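Local structure of shikimate kinase (Bacteroides thetaiotaomicron, 3VAA) at residues M25-T31 / E95-T101. The protein probably phosphorylates the 3-hydroxyl group of shikimate with ATP and magnesium, the fifth step of chorismate biosynthesis. Sequence-based numbering, arbitrary orientation.
Sequences MVRIFLT and ENVVIST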
loop_
_atom_site.group_PDB
_atom_site.type_symbol
_atom_site.label_atom_id
_atom_site.label_comp_id
_atom_site.label_asym_id
_atom_site.label_seq_id
_atom_site.Cartn_x
_atom_site.Cartn_y
_atom_site.Cartn_z
ATOM N N MET A 25 10.280 -19.488 -3.735
ATOM C CA MET A 25 10.255 -18.127 -4.286
ATOM C C MET A 25 9.269 -17.264 -3.502
ATOM O O MET A 25 8.172 -17.708 -3.191
ATOM C CB MET A 25 9.872 -18.186 -5.770
ATOM C CG MET A 25 9.933 -16.860 -6.526
ATOM S SD MET A 25 8.498 -15.787 -6.315
ATOM C CE MET A 25 7.232 -16.708 -7.195
ATOM N N VAL A 26 9.674 -16.038 -3.171
ATOM C CA VAL A 26 8.830 -15.110 -2.424
ATOM C C VAL A 26 8.303 -13.956 -3.285
ATOM O O VAL A 26 9.070 -13.303 -3.977
ATOM C CB VAL A 26 9.618 -14.472 -1.267
ATOM C CG1 VAL A 26 8.768 -13.412 -0.563
ATOM C CG2 VAL A 26 10.084 -15.534 -0.288
ATOM N N ARG A 27 6.994 -13.723 -3.243
ATOM C CA ARG A 27 6.370 -12.580 -3.934
ATOM C C ARG A 27 5.204 -12.099 -3.069
ATOM O O ARG A 27 4.153 -12.759 -2.972
ATOM C CB ARG A 27 5.904 -12.913 -5.351
ATOM C CG ARG A 27 5.298 -11.709 -6.122
ATOM C CD ARG A 27 4.723 -12.176 -7.431
ATOM N NE ARG A 27 5.760 -12.675 -8.306
ATOM C CZ ARG A 27 5.679 -13.756 -9.077
ATOM N NH1 ARG A 27 4.610 -14.548 -9.084
ATOM N NH2 ARG A 27 6.707 -14.062 -9.845
ATOM N N ILE A 28 5.411 -10.955 -2.419
ATOM C CA ILE A 28 4.426 -10.375 -1.513
ATOM C C ILE A 28 3.889 -9.049 -2.031
ATOM O O ILE A 28 4.652 -8.218 -2.535
ATOM C CB ILE A 28 5.089 -10.069 -0.107
ATOM C CG1 ILE A 28 5.859 -11.274 0.432
ATOM C CG2 ILE A 28 4.035 -9.573 0.899
ATOM C CD1 ILE A 28 5.040 -12.473 0.645
ATOM N N PHE A 29 2.573 -8.853 -1.938
ATOM C CA PHE A 29 1.956 -7.573 -2.317
ATOM C C PHE A 29 1.374 -6.952 -1.042
ATOM O O PHE A 29 0.653 -7.612 -0.323
ATOM C CB PHE A 29 0.807 -7.750 -3.298
ATOM C CG PHE A 29 1.206 -8.261 -4.635
ATOM C CD1 PHE A 29 1.724 -7.409 -5.580
ATOM C CD2 PHE A 29 1.005 -9.604 -4.972
ATOM C CE1 PHE A 29 2.065 -7.871 -6.822
ATOM C CE2 PHE A 29 1.349 -10.080 -6.221
ATOM C CZ PHE A 29 1.893 -9.227 -7.137
ATOM N N LEU A 30 1.686 -5.684 -0.791
ATOM C CA LEU A 30 1.125 -4.976 0.354
ATOM C C LEU A 30 0.121 -3.962 -0.167
ATOM O O LEU A 30 0.388 -3.217 -1.133
ATOM C CB LEU A 30 2.215 -4.287 1.184
ATOM C CG LEU A 30 3.356 -5.193 1.661
ATOM C CD1 LEU A 30 4.435 -4.381 2.393
ATOM C CD2 LEU A 30 2.875 -6.341 2.526
ATOM N N THR A 31 -1.043 -3.945 0.478
ATOM C CA THR A 31 -2.134 -3.082 0.111
ATOM C C THR A 31 -2.659 -2.364 1.357
ATOM O O THR A 31 -2.470 -2.827 2.495
ATOM C CB THR A 31 -3.298 -3.871 -0.531
ATOM O OG1 THR A 31 -3.886 -4.743 0.435
ATOM C CG2 THR A 31 -2.820 -4.699 -1.775
ATOM N N GLU A 95 10.544 -12.126 -9.164
ATOM C CA GLU A 95 10.628 -13.181 -8.153
ATOM C C GLU A 95 11.483 -12.706 -6.980
ATOM O O GLU A 95 12.471 -11.987 -7.186
ATOM C CB GLU A 95 11.221 -14.462 -8.776
ATOM C CG GLU A 95 10.357 -15.054 -9.876
ATOM C CD GLU A 95 10.906 -16.366 -10.439
ATOM O OE1 GLU A 95 12.092 -16.685 -10.203
ATOM O OE2 GLU A 95 10.141 -17.070 -11.133
ATOM N N ASN A 96 11.103 -13.112 -5.760
ATOM C CA ASN A 96 11.821 -12.747 -4.526
ATOM C C ASN A 96 11.802 -11.250 -4.333
ATOM O O ASN A 96 12.818 -10.570 -4.468
ATOM C CB ASN A 96 13.233 -13.307 -4.542
ATOM C CG ASN A 96 13.236 -14.797 -4.534
ATOM O OD1 ASN A 96 12.488 -15.409 -3.781
ATOM N ND2 ASN A 96 14.065 -15.402 -5.379
ATOM N N VAL A 97 10.615 -10.752 -3.999
ATOM C CA VAL A 97 10.397 -9.333 -3.876
ATOM C C VAL A 97 9.196 -9.038 -2.986
ATOM O O VAL A 97 8.304 -9.871 -2.827
ATOM C CB VAL A 97 10.158 -8.726 -5.303
ATOM C CG1 VAL A 97 8.888 -9.306 -5.954
ATOM C CG2 VAL A 97 10.067 -7.248 -5.253
ATOM N N VAL A 98 9.218 -7.863 -2.369
ATOM C CA VAL A 98 8.087 -7.344 -1.614
ATOM C C VAL A 98 7.662 -6.116 -2.390
ATOM O O VAL A 98 8.491 -5.242 -2.673
ATOM C CB VAL A 98 8.449 -6.937 -0.170
ATOM C CG1 VAL A 98 7.228 -6.275 0.493
ATOM C CG2 VAL A 98 8.911 -8.156 0.600
ATOM N N ILE A 99 6.379 -6.062 -2.735
ATOM C CA ILE A 99 5.820 -5.014 -3.562
ATOM C C ILE A 99 4.724 -4.230 -2.854
ATOM O O ILE A 99 3.743 -4.788 -2.415
ATOM C CB ILE A 99 5.207 -5.600 -4.857
ATOM C CG1 ILE A 99 6.277 -6.349 -5.652
ATOM C CG2 ILE A 99 4.552 -4.467 -5.674
ATOM C CD1 ILE A 99 5.771 -7.230 -6.774
ATOM N N SER A 100 4.916 -2.928 -2.742
ATOM C CA SER A 100 3.911 -2.052 -2.169
ATOM C C SER A 100 3.096 -1.417 -3.307
ATOM O O SER A 100 3.645 -1.054 -4.357
ATOM C CB SER A 100 4.552 -0.969 -1.333
ATOM O OG SER A 100 3.553 -0.092 -0.880
ATOM N N THR A 101 1.790 -1.314 -3.107
ATOM C CA THR A 101 0.895 -0.761 -4.112
ATOM C C THR A 101 0.264 0.544 -3.603
ATOM O O THR A 101 0.177 0.771 -2.405
ATOM C CB THR A 101 -0.214 -1.783 -4.504
ATOM O OG1 THR A 101 -0.997 -2.102 -3.350
ATOM C CG2 THR A 101 0.405 -3.048 -5.036
#
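Two neighbouring parallel strands at the heart of a P-loop kinase sheet, 27-31 and 97-100, meet from Val26 and Asn96 to Leu30 and Thr101. A ladder of backbone bonds zips them together, among them Ile99 N to Ile28 O and Leu30 N to Ile99 O, both 2.8 Å. At the start, the Asn96 amide takes the part of a backbone carbonyl: with chi1 at -65° its CG lies anti to the carbonyl carbon, and OD1 accepts a nearly straight bond from Val26 N (2.9 Å). At the far end Leu30 O is gripped twice by one residue, through Thr101 N and through Thr101 OG1 at 2.8 Å, the hydroxyl tilted 24° from the carbonyl plane. One sheet face pairs Phe29 with Ile99, lying alongside each other with Phe29 CE1 3.8 Å from Ile99 CD1; Phe29 also touches Met115 of helix 111-118. On the other, Leu30 CD1 leans on Val98 CG1 at 3.9 Å, while helix 38-49 packs on Ile28 and Val98. Ser100 touches Lys38, a predicted ATP-binding residue whose NZ donates a hydrogen bond to Thr101 O. The strands thus form the central 3-1 pair of the 2-3-1-4-5 parallel sheet characteristic of the shikimate kinase fold.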